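PDB 3E02: 3-keto-5-aminohexanoate cleavage protein from Burkholderia xenovorans LB400, which probably catalyses the zinc-dependent cleavage of 3-keto-5-aminohexanoate or a related beta-keto acid. Local coordinates for residues Thr15-Thr20 against Arg137-Gly142; Gln63-Phe68 against Arg98-Arg103; Ala110-Gly115 against Phe169-Tyr174; Met114-Phe119 against Ser149-Gln154; Cys173-His178 against Gly205-Asp210. One frame throughout, in Å; residues are numbered along the deposited sequence.

Contact 1: residues Thr15-Thr20 against Arg137-Gly142. With EDO (1,2-ethanediol), chain H; EDO (1,2-ethanediol), chain E.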
# COMPACT_ATOMS: atom_id res chain seq x y z
N THR A 15 23.98 20.50 11.82
CA THR A 15 25.27 19.93 11.41
C THR A 15 25.41 18.41 11.51
O THR A 15 26.05 17.80 10.64
CB THR A 15 26.44 20.65 12.11
OG1 THR A 15 27.67 20.32 11.46
CG2 THR A 15 26.50 20.33 13.62
N GLY A 16 24.84 17.79 12.54
CA GLY A 16 24.91 16.34 12.67
C GLY A 16 26.30 15.79 12.90
O GLY A 16 27.20 16.49 13.39
N SER A 17 26.45 14.52 12.54
CA SER A 17 27.69 13.79 12.67
C SER A 17 28.02 12.86 11.49
O SER A 17 29.03 12.16 11.58
CB SER A 17 27.60 12.94 13.95
OG SER A 17 26.62 11.92 13.78
N ILE A 18 27.23 12.87 10.40
CA ILE A 18 27.41 12.01 9.21
C ILE A 18 28.31 12.66 8.17
O ILE A 18 29.19 12.02 7.59
CB ILE A 18 26.03 11.68 8.53
CG1 ILE A 18 25.09 10.96 9.50
CG2 ILE A 18 26.19 10.87 7.23
CD1 ILE A 18 25.74 9.83 10.31
N HIS A 19 28.03 13.94 7.89
CA HIS A 19 28.84 14.70 6.93
C HIS A 19 30.12 15.12 7.62
O HIS A 19 30.14 15.33 8.83
CB HIS A 19 28.09 15.92 6.38
CG HIS A 19 26.86 15.55 5.61
ND1 HIS A 19 25.64 16.11 5.86
CD2 HIS A 19 26.67 14.62 4.64
CE1 HIS A 19 24.74 15.58 5.05
NE2 HIS A 19 25.34 14.68 4.30
N THR A 20 31.21 15.21 6.85
CA THR A 20 32.52 15.55 7.39
C THR A 20 33.02 16.84 6.71
O THR A 20 32.50 17.20 5.66
CB THR A 20 33.51 14.37 7.27
OG1 THR A 20 33.85 14.17 5.89
CG2 THR A 20 32.91 13.07 7.86
N ARG A 137 38.40 9.76 6.86
CA ARG A 137 38.32 8.51 6.11
C ARG A 137 38.09 7.27 7.01
O ARG A 137 37.20 6.47 6.70
CB ARG A 137 39.49 8.31 5.14
CG ARG A 137 39.18 7.27 4.07
CD ARG A 137 40.39 6.86 3.23
NE ARG A 137 40.81 7.83 2.21
CZ ARG A 137 40.14 8.12 1.09
NH1 ARG A 137 38.96 7.55 0.80
NH2 ARG A 137 40.64 9.01 0.23
N PRO A 138 38.86 7.11 8.10
CA PRO A 138 38.63 5.98 9.03
C PRO A 138 37.23 5.96 9.65
O PRO A 138 36.65 4.89 9.82
CB PRO A 138 39.71 6.16 10.09
CG PRO A 138 40.73 6.99 9.47
CD PRO A 138 40.05 7.88 8.52
N TYR A 139 36.69 7.14 9.96
CA TYR A 139 35.33 7.30 10.49
C TYR A 139 34.30 6.75 9.52
O TYR A 139 33.49 5.91 9.88
CB TYR A 139 35.05 8.77 10.79
CG TYR A 139 33.67 9.09 11.34
CD1 TYR A 139 33.34 8.78 12.67
CD2 TYR A 139 32.72 9.74 10.56
CE1 TYR A 139 32.07 9.09 13.18
CE2 TYR A 139 31.46 10.06 11.07
CZ TYR A 139 31.14 9.73 12.37
OH TYR A 139 29.91 10.07 12.87
N LEU A 140 34.36 7.20 8.27
CA LEU A 140 33.44 6.74 7.23
C LEU A 140 33.60 5.24 6.92
O LEU A 140 32.61 4.50 6.89
CB LEU A 140 33.61 7.58 5.95
CG LEU A 140 33.33 9.08 6.07
CD1 LEU A 140 33.81 9.82 4.80
CD2 LEU A 140 31.88 9.41 6.37
N ALA A 141 34.85 4.81 6.73
CA ALA A 141 35.18 3.39 6.43
C ALA A 141 34.74 2.44 7.55
O ALA A 141 34.18 1.38 7.28
CB ALA A 141 36.67 3.24 6.14
N GLY A 142 34.93 2.87 8.79
CA GLY A 142 34.53 2.11 9.97
C GLY A 142 33.04 1.85 10.09
O GLY A 142 32.64 0.93 10.82
C1 EDO H . 32.66 5.24 12.95
O1 EDO H . 33.56 4.55 12.08
C2 EDO H . 32.01 4.35 14.01
O2 EDO H . 32.57 3.02 14.05
C1 EDO E . 44.12 11.79 2.54
O1 EDO E . 44.00 13.05 1.90
C2 EDO E . 43.10 10.84 1.95
O2 EDO E . 42.80 9.83 2.91

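Contact 2: residues Gln63-Phe68 against Arg98-Arg103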
# COMPACT_ATOMS: atom_id res chain seq x y z
N GLN A 63 30.23 14.66 21.92
CA GLN A 63 29.10 14.79 22.85
C GLN A 63 29.57 15.39 24.19
O GLN A 63 28.99 15.12 25.23
CB GLN A 63 28.36 13.46 23.04
CG GLN A 63 27.39 13.06 21.91
CD GLN A 63 26.13 13.91 21.85
OE1 GLN A 63 26.16 15.04 21.35
NE2 GLN A 63 25.01 13.36 22.32
N ASP A 64 30.58 16.26 24.13
CA ASP A 64 31.09 16.94 25.30
C ASP A 64 30.05 18.01 25.67
O ASP A 64 29.82 18.92 24.87
CB ASP A 64 32.45 17.60 24.97
CG ASP A 64 33.10 18.27 26.16
OD1 ASP A 64 32.52 18.29 27.28
OD2 ASP A 64 34.21 18.79 25.97
N PRO A 65 29.42 17.91 26.87
CA PRO A 65 28.46 18.94 27.28
C PRO A 65 29.03 20.37 27.31
O PRO A 65 28.28 21.32 27.07
CB PRO A 65 28.05 18.50 28.70
CG PRO A 65 28.36 17.07 28.75
CD PRO A 65 29.58 16.89 27.93
N ASP A 66 30.33 20.52 27.58
CA ASP A 66 30.99 21.84 27.57
C ASP A 66 30.90 22.54 26.21
O ASP A 66 30.78 23.77 26.18
CB ASP A 66 32.46 21.75 28.01
CG ASP A 66 32.64 21.30 29.47
OD1 ASP A 66 31.66 21.31 30.26
OD2 ASP A 66 33.79 20.95 29.83
N LEU A 67 30.98 21.78 25.11
CA LEU A 67 30.82 22.33 23.76
C LEU A 67 29.38 22.78 23.54
O LEU A 67 29.16 23.84 22.96
CB LEU A 67 31.24 21.33 22.66
CG LEU A 67 32.73 21.11 22.49
CD1 LEU A 67 32.98 19.98 21.49
CD2 LEU A 67 33.42 22.41 22.06
N PHE A 68 28.42 21.97 23.99
CA PHE A 68 27.00 22.35 23.94
C PHE A 68 26.73 23.65 24.71
O PHE A 68 26.00 24.51 24.22
CB PHE A 68 26.08 21.23 24.44
CG PHE A 68 25.86 20.15 23.44
CD1 PHE A 68 26.74 19.09 23.31
CD2 PHE A 68 24.74 20.19 22.60
CE1 PHE A 68 26.52 18.07 22.37
CE2 PHE A 68 24.51 19.19 21.66
CZ PHE A 68 25.40 18.12 21.54
N ARG A 98 26.72 9.52 24.89
CA ARG A 98 25.56 9.98 24.13
C ARG A 98 24.49 10.72 24.93
O ARG A 98 23.97 11.73 24.44
CB ARG A 98 24.94 8.82 23.36
CG ARG A 98 25.82 8.35 22.20
CD ARG A 98 25.31 7.02 21.70
NE ARG A 98 23.92 7.16 21.25
CZ ARG A 98 23.11 6.17 20.91
NH1 ARG A 98 23.51 4.91 20.93
NH2 ARG A 98 21.87 6.44 20.53
N LEU A 99 24.21 10.26 26.15
CA LEU A 99 23.21 10.91 27.03
C LEU A 99 23.73 12.14 27.79
O LEU A 99 22.92 12.94 28.26
CB LEU A 99 22.61 9.91 28.03
CG LEU A 99 21.78 8.73 27.48
CD1 LEU A 99 21.36 7.79 28.63
CD2 LEU A 99 20.56 9.21 26.68
N ALA A 100 25.06 12.32 27.89
CA ALA A 100 25.65 13.43 28.67
C ALA A 100 25.11 14.84 28.38
O ALA A 100 24.73 15.53 29.33
CB ALA A 100 27.18 13.41 28.58
N PRO A 101 25.07 15.28 27.10
CA PRO A 101 24.55 16.62 26.79
C PRO A 101 23.10 16.86 27.24
O PRO A 101 22.84 17.85 27.91
CB PRO A 101 24.70 16.71 25.28
CG PRO A 101 25.80 15.81 24.97
CD PRO A 101 25.58 14.64 25.87
N ALA A 102 22.19 15.95 26.91
CA ALA A 102 20.77 16.05 27.32
C ALA A 102 20.62 16.02 28.83
O ALA A 102 19.77 16.75 29.37
CB ALA A 102 19.92 14.93 26.67
N ARG A 103 21.43 15.19 29.51
CA ARG A 103 21.39 15.13 30.97
C ARG A 103 21.85 16.44 31.60
O ARG A 103 21.26 16.89 32.58
CB ARG A 103 22.21 13.96 31.54
CG ARG A 103 21.60 12.59 31.23
CD ARG A 103 21.57 11.69 32.46
NE ARG A 103 22.90 11.39 33.00
CZ ARG A 103 23.68 10.35 32.67
NH1 ARG A 103 23.32 9.45 31.74
NH2 ARG A 103 24.86 10.21 33.28

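Contact 3: residues Ala110-Gly115 against Phe169-Tyr174. With EDO (1,2-ethanediol), chain D.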
# COMPACT_ATOMS: atom_id res chain seq x y z
N ALA A 110 14.66 16.11 23.12
CA ALA A 110 15.85 15.32 22.80
C ALA A 110 15.47 14.29 21.76
O ALA A 110 14.33 13.81 21.75
CB ALA A 110 16.41 14.63 24.05
N SER A 111 16.41 13.95 20.88
CA SER A 111 16.16 12.90 19.89
C SER A 111 16.21 11.56 20.62
O SER A 111 16.86 11.44 21.66
CB SER A 111 17.14 12.96 18.71
OG SER A 111 18.46 12.71 19.12
N MSE A 112 15.49 10.57 20.10
CA MSE A 112 15.43 9.23 20.70
C MSE A 112 15.36 8.22 19.56
O MSE A 112 14.32 8.08 18.93
CB MSE A 112 14.22 9.14 21.63
CG MSE A 112 13.96 7.81 22.35
SE MSE A 112 15.39 7.25 23.51
CE MSE A 112 15.62 8.88 24.66
N ASN A 113 16.47 7.55 19.30
CA ASN A 113 16.56 6.57 18.21
C ASN A 113 15.84 5.30 18.63
O ASN A 113 16.15 4.74 19.69
CB ASN A 113 18.02 6.37 17.85
CG ASN A 113 18.65 7.65 17.32
OD1 ASN A 113 18.26 8.14 16.28
ND2 ASN A 113 19.59 8.23 18.09
N MSE A 114 14.86 4.87 17.82
CA MSE A 114 13.93 3.77 18.20
C MSE A 114 14.31 2.33 17.86
O MSE A 114 13.50 1.42 18.02
CB MSE A 114 12.51 4.11 17.72
CG MSE A 114 11.86 5.26 18.49
SE MSE A 114 11.89 4.99 20.42
CE MSE A 114 11.12 3.34 20.51
N GLY A 115 15.55 2.10 17.45
CA GLY A 115 15.99 0.74 17.19
C GLY A 115 17.43 0.68 16.80
O GLY A 115 18.03 1.71 16.48
N PHE A 169 10.31 13.72 23.52
CA PHE A 169 11.19 13.11 22.53
C PHE A 169 10.78 13.22 21.08
O PHE A 169 9.60 13.21 20.75
CB PHE A 169 11.40 11.62 22.84
CG PHE A 169 11.94 11.38 24.21
CD1 PHE A 169 13.23 11.83 24.54
CD2 PHE A 169 11.19 10.71 25.17
CE1 PHE A 169 13.74 11.63 25.83
CE2 PHE A 169 11.70 10.50 26.46
CZ PHE A 169 12.98 10.96 26.80
N GLU A 170 11.81 13.37 20.24
CA GLU A 170 11.70 13.31 18.79
C GLU A 170 12.07 11.84 18.55
O GLU A 170 13.25 11.49 18.61
CB GLU A 170 12.69 14.29 18.11
CG GLU A 170 12.71 14.31 16.54
CD GLU A 170 14.00 14.94 15.93
OE1 GLU A 170 14.98 15.19 16.65
OE2 GLU A 170 14.06 15.16 14.69
N PHE A 171 11.07 10.99 18.31
CA PHE A 171 11.30 9.55 18.10
C PHE A 171 11.80 9.30 16.68
O PHE A 171 11.02 9.43 15.73
CB PHE A 171 10.02 8.75 18.38
CG PHE A 171 9.48 8.91 19.77
CD1 PHE A 171 10.15 8.34 20.85
CD2 PHE A 171 8.30 9.62 20.00
CE1 PHE A 171 9.66 8.49 22.16
CE2 PHE A 171 7.79 9.76 21.30
CZ PHE A 171 8.47 9.20 22.38
N GLU A 172 13.08 8.94 16.54
CA GLU A 172 13.69 8.71 15.21
C GLU A 172 13.43 7.27 14.80
O GLU A 172 13.95 6.36 15.44
CB GLU A 172 15.19 8.97 15.16
CG GLU A 172 15.71 10.14 15.93
CD GLU A 172 15.07 11.44 15.57
OE1 GLU A 172 14.59 11.62 14.44
OE2 GLU A 172 15.09 12.32 16.43
N CYS A 173 12.65 7.09 13.74
CA CYS A 173 12.24 5.78 13.25
C CYS A 173 12.83 5.59 11.85
O CYS A 173 12.39 6.23 10.90
CB CYS A 173 10.71 5.73 13.24
SG CYS A 173 9.96 5.92 14.90
N TYR A 174 13.84 4.73 11.75
CA TYR A 174 14.57 4.43 10.50
C TYR A 174 14.00 3.26 9.70
O TYR A 174 14.51 2.96 8.63
CB TYR A 174 16.04 4.10 10.80
CG TYR A 174 16.82 5.20 11.43
CD1 TYR A 174 16.71 5.47 12.79
CD2 TYR A 174 17.71 5.98 10.68
CE1 TYR A 174 17.42 6.49 13.40
CE2 TYR A 174 18.45 7.02 11.29
CZ TYR A 174 18.29 7.25 12.65
OH TYR A 174 18.99 8.24 13.29
C1 EDO D . 20.96 12.04 9.47
O1 EDO D . 20.64 12.31 8.10
C2 EDO D . 20.12 10.87 9.96
O2 EDO D . 20.64 10.36 11.19

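Contact 4: residues Met114-Phe119 against Ser149-Gln154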
# COMPACT_ATOMS: atom_id res chain seq x y z
N MSE A 114 14.86 4.87 17.82
CA MSE A 114 13.93 3.77 18.20
C MSE A 114 14.31 2.33 17.86
O MSE A 114 13.50 1.42 18.02
CB MSE A 114 12.51 4.11 17.72
CG MSE A 114 11.86 5.26 18.49
SE MSE A 114 11.89 4.99 20.42
CE MSE A 114 11.12 3.34 20.51
N GLY A 115 15.55 2.10 17.45
CA GLY A 115 15.99 0.74 17.19
C GLY A 115 17.43 0.68 16.80
O GLY A 115 18.03 1.71 16.48
N SER A 116 17.99 -0.52 16.86
CA SER A 116 19.38 -0.75 16.48
C SER A 116 19.39 -1.08 15.00
O SER A 116 18.55 -1.85 14.51
CB SER A 116 20.00 -1.88 17.28
OG SER A 116 19.98 -1.61 18.67
N LEU A 117 20.31 -0.47 14.26
CA LEU A 117 20.46 -0.78 12.84
C LEU A 117 21.88 -0.59 12.35
O LEU A 117 22.64 0.22 12.91
CB LEU A 117 19.56 0.14 11.99
CG LEU A 117 19.82 1.67 11.96
CD1 LEU A 117 19.33 2.31 10.66
CD2 LEU A 117 19.22 2.37 13.18
N ASN A 118 22.20 -1.28 11.26
CA ASN A 118 23.43 -0.99 10.50
C ASN A 118 23.30 0.47 10.05
O ASN A 118 22.20 0.92 9.71
CB ASN A 118 23.55 -1.88 9.27
CG ASN A 118 23.84 -3.33 9.60
OD1 ASN A 118 24.22 -3.65 10.73
ND2 ASN A 118 23.68 -4.21 8.62
N PHE A 119 24.39 1.23 10.12
CA PHE A 119 24.37 2.66 9.76
C PHE A 119 25.65 2.86 8.96
O PHE A 119 26.68 3.22 9.51
CB PHE A 119 24.28 3.51 11.03
CG PHE A 119 23.74 4.89 10.80
CD1 PHE A 119 24.40 5.79 9.96
CD2 PHE A 119 22.56 5.30 11.43
CE1 PHE A 119 23.87 7.08 9.72
CE2 PHE A 119 22.03 6.59 11.21
CZ PHE A 119 22.69 7.47 10.36
N SER A 149 23.49 1.55 17.93
CA SER A 149 22.87 0.73 18.98
C SER A 149 21.77 1.43 19.76
O SER A 149 22.01 2.48 20.31
CB SER A 149 23.93 0.26 19.97
OG SER A 149 23.37 -0.58 20.98
N ASN A 150 20.57 0.85 19.82
CA ASN A 150 19.46 1.35 20.66
C ASN A 150 18.63 0.13 21.07
O ASN A 150 17.55 -0.09 20.56
CB ASN A 150 18.59 2.38 19.92
CG ASN A 150 19.37 3.55 19.43
OD1 ASN A 150 19.74 4.40 20.23
ND2 ASN A 150 19.64 3.62 18.12
N THR A 151 19.16 -0.66 22.00
CA THR A 151 18.48 -1.85 22.48
C THR A 151 17.26 -1.44 23.30
O THR A 151 17.14 -0.27 23.68
CB THR A 151 19.38 -2.76 23.32
OG1 THR A 151 19.71 -2.11 24.55
CG2 THR A 151 20.66 -3.16 22.57
N PHE A 152 16.34 -2.38 23.54
CA PHE A 152 15.17 -2.07 24.38
C PHE A 152 15.59 -1.55 25.77
O PHE A 152 15.00 -0.61 26.27
CB PHE A 152 14.21 -3.26 24.45
CG PHE A 152 13.40 -3.42 23.20
CD1 PHE A 152 13.88 -4.16 22.13
CD2 PHE A 152 12.16 -2.80 23.09
CE1 PHE A 152 13.12 -4.30 20.96
CE2 PHE A 152 11.40 -2.93 21.93
CZ PHE A 152 11.88 -3.67 20.88
N SER A 153 16.63 -2.14 26.36
CA SER A 153 17.17 -1.65 27.64
C SER A 153 17.71 -0.21 27.53
O SER A 153 17.46 0.62 28.41
CB SER A 153 18.26 -2.58 28.17
OG SER A 153 17.72 -3.86 28.43
N GLN A 154 18.45 0.06 26.46
CA GLN A 154 19.02 1.40 26.23
C GLN A 154 17.93 2.45 26.04
O GLN A 154 18.00 3.54 26.62
CB GLN A 154 19.99 1.39 25.04
CG GLN A 154 21.30 0.67 25.35
CD GLN A 154 22.25 0.64 24.17
OE1 GLN A 154 21.86 0.37 23.03
NE2 GLN A 154 23.52 0.90 24.44

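Contact 5: residues Cys173-His178 against Gly205-Asp210. With EDO (1,2-ethanediol), chain D.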
# COMPACT_ATOMS: atom_id res chain seq x y z
N CYS A 173 12.65 7.09 13.74
CA CYS A 173 12.24 5.78 13.25
C CYS A 173 12.83 5.59 11.85
O CYS A 173 12.39 6.23 10.90
CB CYS A 173 10.71 5.73 13.24
SG CYS A 173 9.96 5.92 14.90
N TYR A 174 13.84 4.73 11.75
CA TYR A 174 14.57 4.43 10.50
C TYR A 174 14.00 3.26 9.70
O TYR A 174 14.51 2.96 8.63
CB TYR A 174 16.04 4.10 10.80
CG TYR A 174 16.82 5.20 11.43
CD1 TYR A 174 16.71 5.47 12.79
CD2 TYR A 174 17.71 5.98 10.68
CE1 TYR A 174 17.42 6.49 13.40
CE2 TYR A 174 18.45 7.02 11.29
CZ TYR A 174 18.29 7.25 12.65
OH TYR A 174 18.99 8.24 13.29
N ASP A 175 13.02 2.56 10.26
CA ASP A 175 12.42 1.43 9.57
C ASP A 175 11.08 1.11 10.23
O ASP A 175 10.79 1.60 11.31
CB ASP A 175 13.37 0.22 9.61
CG ASP A 175 13.26 -0.68 8.38
OD1 ASP A 175 12.25 -0.62 7.64
OD2 ASP A 175 14.17 -1.49 8.19
N VAL A 176 10.29 0.25 9.59
CA VAL A 176 8.94 -0.08 10.08
C VAL A 176 8.98 -0.71 11.48
O VAL A 176 8.14 -0.39 12.32
CB VAL A 176 8.19 -1.00 9.09
CG1 VAL A 176 6.77 -1.30 9.60
CG2 VAL A 176 8.16 -0.36 7.67
N GLY A 177 9.99 -1.55 11.74
CA GLY A 177 10.15 -2.19 13.06
C GLY A 177 10.28 -1.19 14.20
O GLY A 177 9.87 -1.48 15.33
N HIS A 178 10.83 -0.01 13.92
CA HIS A 178 10.98 1.05 14.92
C HIS A 178 9.62 1.55 15.43
O HIS A 178 9.52 1.96 16.58
CB HIS A 178 11.82 2.20 14.38
CG HIS A 178 13.25 1.83 14.13
ND1 HIS A 178 14.26 2.76 14.16
CD2 HIS A 178 13.85 0.63 13.95
CE1 HIS A 178 15.41 2.17 13.92
NE2 HIS A 178 15.19 0.87 13.79
N GLY A 205 21.26 0.78 5.61
CA GLY A 205 21.02 0.10 6.87
C GLY A 205 19.60 0.39 7.35
O GLY A 205 19.06 -0.38 8.14
N GLY A 206 19.00 1.50 6.89
CA GLY A 206 17.61 1.86 7.21
C GLY A 206 16.70 1.67 6.00
O GLY A 206 17.11 1.12 4.97
N ILE A 207 15.48 2.18 6.12
CA ILE A 207 14.49 2.09 5.03
C ILE A 207 14.89 3.04 3.88
O ILE A 207 15.41 4.12 4.11
CB ILE A 207 13.07 2.31 5.58
CG1 ILE A 207 12.01 1.72 4.65
CG2 ILE A 207 12.84 3.81 5.89
CD1 ILE A 207 10.62 1.64 5.30
N GLY A 208 14.71 2.57 2.65
CA GLY A 208 15.08 3.32 1.46
C GLY A 208 14.20 4.51 1.17
O GLY A 208 13.04 4.57 1.59
N ALA A 209 14.72 5.43 0.38
CA ALA A 209 13.99 6.65 0.00
C ALA A 209 13.10 6.41 -1.22
O ALA A 209 13.29 7.04 -2.26
CB ALA A 209 14.95 7.81 -0.20
N ASP A 210 12.15 5.49 -1.09
CA ASP A 210 11.10 5.23 -2.08
C ASP A 210 9.81 5.76 -1.44
O ASP A 210 9.53 5.43 -0.28
CB ASP A 210 10.98 3.74 -2.41
CG ASP A 210 12.10 3.25 -3.33
OD1 ASP A 210 12.26 3.81 -4.42
OD2 ASP A 210 12.80 2.28 -2.97
C1 EDO D . 20.96 12.04 9.47
O1 EDO D . 20.64 12.31 8.10
C2 EDO D . 20.12 10.87 9.96
O2 EDO D . 20.64 10.36 11.19
O HOH W 1 16.60 -0.82 9.50

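Contact 1: residues Thr15-Thr20 against Arg137-Gly142
The Tyr-139 ring turns its hydroxyl edge to the loop, where Ser-17 O lies near the ring plane; Thr-20 CG2 and C1 of a 1,2-ethanediol (chain H) meet the ring obliquely. At the edge of the Arg-137 guanidinium, near its plane, O2 of another ethanediol (chain E) accepts from NE. In this TIM-barrel family protein, residues 15-20 belong to the loop that leaves the first barrel strand, 10-13, and residues 137-142 form most of the short helix 136-142. With CG anti to the backbone N (chi1 180°), the tyrosine reaches out from the helix to the loop. Its OH donates to Ser-17 O over 2.6 Å, approaching from above the carbonyl plane, 37° out of it, at a C=O...O angle of 140°. The same OH is also hydrogen-bonded to Leu-91 N, so two backbone groups fix the position of the phenol. Ser-17 OG has its own partner in Gly-89 O; the serine side chain lies about 6 Å from the zinc ion and about 4 Å from that of the zinc ligand His-52. The loop is thus held to this helix right beside the metal site. The rest is packing: Leu-140 CD2 lies 3.9 Å from the backbone Ile-18 O and 4.1 Å from Thr-20 CG2, the Thr-20 and Leu-140 side chains crossing at a slant. Thr-20 OG1 is taken up by Glu-136 OE1. The backbone carbonyl Tyr-139 O accepts a hydrogen bond of 2.6 Å from O1 of the chain H ethanediol.

Contact 2: residues Gln63-Phe68 against Arg98-Arg103
Phe-68 lays one ring face against Pro-101, whose CB sits 3.8 Å from the ring centroid and 18° off the ring normal, a CH-pi contact shifted toward the rim. The proline CG completes the hold at 3.5 Å from Phe-68 CE1. Gln-63 meets the same pyrrolidine from another direction, crossing it at about a right angle: its chain is bent at chi2 (-71°), which carries the amide past Pro-101, with CD 3.7 Å from Pro-101 CG. Pro-101 CG also lies 3.3 Å from Gln-63 O. Further along, Pro-65 CG packs on Ala-100 CB at 3.8 Å. Pro-101 is thus wedged between Phe-68 of helix 65-68 and Gln-63, the residue before the N-cap Asp-64, while Phe-68 and Pro-101 both rest on Ile-85 of a barrel strand in this TIM-barrel family fold. Helix 95-105 is kinked here, because Pro-101 N has no hydrogen to give and Ala-102 N makes no bond to the turn before. Arg-98 O receives instead a weak, bent bond from Gln-63 NE2 (2.9 Å), whose stronger partner is Thr-86 O. One side-chain amide therefore serves two backbone carbonyls, one of them in the interrupted turn of the helix.

Contact 3: residues Ala110-Gly115 against Phe169-Tyr174
The zinc-facing interior of the barrel is lined by Ser-111 and Asn-113 beside Glu-170 and Glu-172, with the side chain of Ser-111 about 5 Å from the zinc ion and that of Glu-170 about 3 Å from that of the zinc ligand His-50. Ser-111 CB touches Glu-172 OE2 at 3.1 Å. Asn-84 ND2 donates to Glu-170 OE1. Asn-113 OD1 lies 3.1 Å from Tyr-174 OH, at the edge of the tyrosine ring and in its plane, amide and ring being turned 41° apart. These residues sit on neighbouring parallel strands of a TIM-barrel family fold, crossing at -29°, with Glu-170 N to Ala-110 O, Met-112 N to Glu-170 O, Glu-172 N to Met-112 O and Met-114 N to Glu-172 O as the ladder. The opposite face of the sheet is apolar and packs on helices 152-163 and 176-187. Two Met-aromatic contacts lie there. Bent at chi2 and chi3, the selenomethionine Met-112 runs side by side with Phe-169 and sets its CE over the ring face, a CH-pi contact 4.0 Å from the centroid. Selenomethionine Met-114 lies likewise alongside Phe-171, its SE oblique to the ring and 3.8 Å from CD1.

Contact 4: residues Met114-Phe119 against Ser149-Gln154
Asn-150 grips residues 114-119 with two hydrogen bonds. Its backbone N donates to Ser-116 OG over 2.8 Å, nearly straight at 165°, while its side-chain ND2 reaches Gly-115 O at 3.0 Å. The second bond lies in the plane of the asparagine amide but arrives well above the plane of the acceptor carbonyl, 49° out of it. With CG anti to the carbonyl carbon (chi1 -58°), the side chain points its ND2 at Gly-115 O, CB coming 3.5 Å from the same oxygen. The other amide atom, OD1, accepts from Arg-98 NH2. Ser-116 OG is in turn bonded to Asn-118 OD1 of the second subunit, and Asn-150 O to Asn-118 ND2 of that same subunit; the contact therefore belongs to a subunit interface. Behind it, helix 152-163 opens with a capping box: Gln-154 N donates to Thr-151 OG1 at 3.2 Å, and Thr-151 N donates to a lone pair of Gln-154 OE1 at 3.1 Å. Thr-151 OG1 is also hydrogen-bonded to Asp-145 OD1 of the second subunit. Ser-149 OG gives Gln-154 OE1 a second hydrogen, at 2.7 Å. Packing between the segments is slight, with Ser-116 OG 4.3 Å from Thr-151 CG2. The link from barrel strand 109-113 to the small strand 117-118, paired antiparallel with 147-148, is thus fixed at the start of helix 152-163, with helix 176-187 packing on Met-114 and Leu-117.

Contact 5: residues Cys173-His178 against Gly205-Asp210
The backbones of 173-178 and 205-210 approach most closely at Tyr-174 with Gly-206 and at Asp-175 with Ile-207, where Ile-207 N donates to Tyr-174 O over 2.8 Å, nearly along the C=O axis (175°). Both segments follow strands of the TIM-barrel family fold: 173-178 turns from strand 168-173 into helix 176-187, whereas the loop residues 205-210 come between strand 195-201 and helix 211-225. Gly-205 takes a backbone conformation (phi 119°) in which a CB would be jammed against the preceding carbonyl O, and a CB on Gly-206 would lie tight against Tyr-174 O, from which Gly-206 CA is 3.6 Å away. Among the side chains Ile-207 does most of the touching. Its CG2 packs against Tyr-174 O at 3.3 Å, while CG1, anti to the backbone N (chi1 -158°), sends CD1 in the other direction, to Asp-175 OD1 at 3.6 Å and Val-176 CG2 at 4.0 Å. Asp-175 OD1 also accepts from the next backbone nitrogen, Val-176 N, and Asp-175 O from His-178 N, in the turn leading into helix 176-187. This corner lies on a subunit interface: Asp-175 OD2 accepts from Gly-177 N of the second subunit, whose Val-176 packs on Ile-207. Asp-175 OD1 also comes close to OD1 of Asp-175 of that second subunit, an approach of like charges that could raise the pKa of one of the two. One water spans the two segments, donating to Asp-175 OD2 and to Gly-205 O, each at 2.8 Å.

In the fold
From the N terminus, the loop after strand 10-13 is closed onto helix 136-142 by contact 1, a span that encloses contact 2, where helix 65-68 meets helix 95-105. Contacts 3 and 4 start inside that span and end beyond it, so both cross contact 1. They share Met-114 and Gly-115: contact 3 pairs barrel strands 109-113 and 168-173, and contact 4 leads on to the start of helix 152-163. Contact 5 follows in series after contacts 1, 2 and 4, beginning on the segment where contact 3 ends. Arg-98 ties contact 2 to contact 4, and Ile-18 packing on Phe-119 joins contact 1 to contact 4. Contacts 4 and 5 both touch the second subunit.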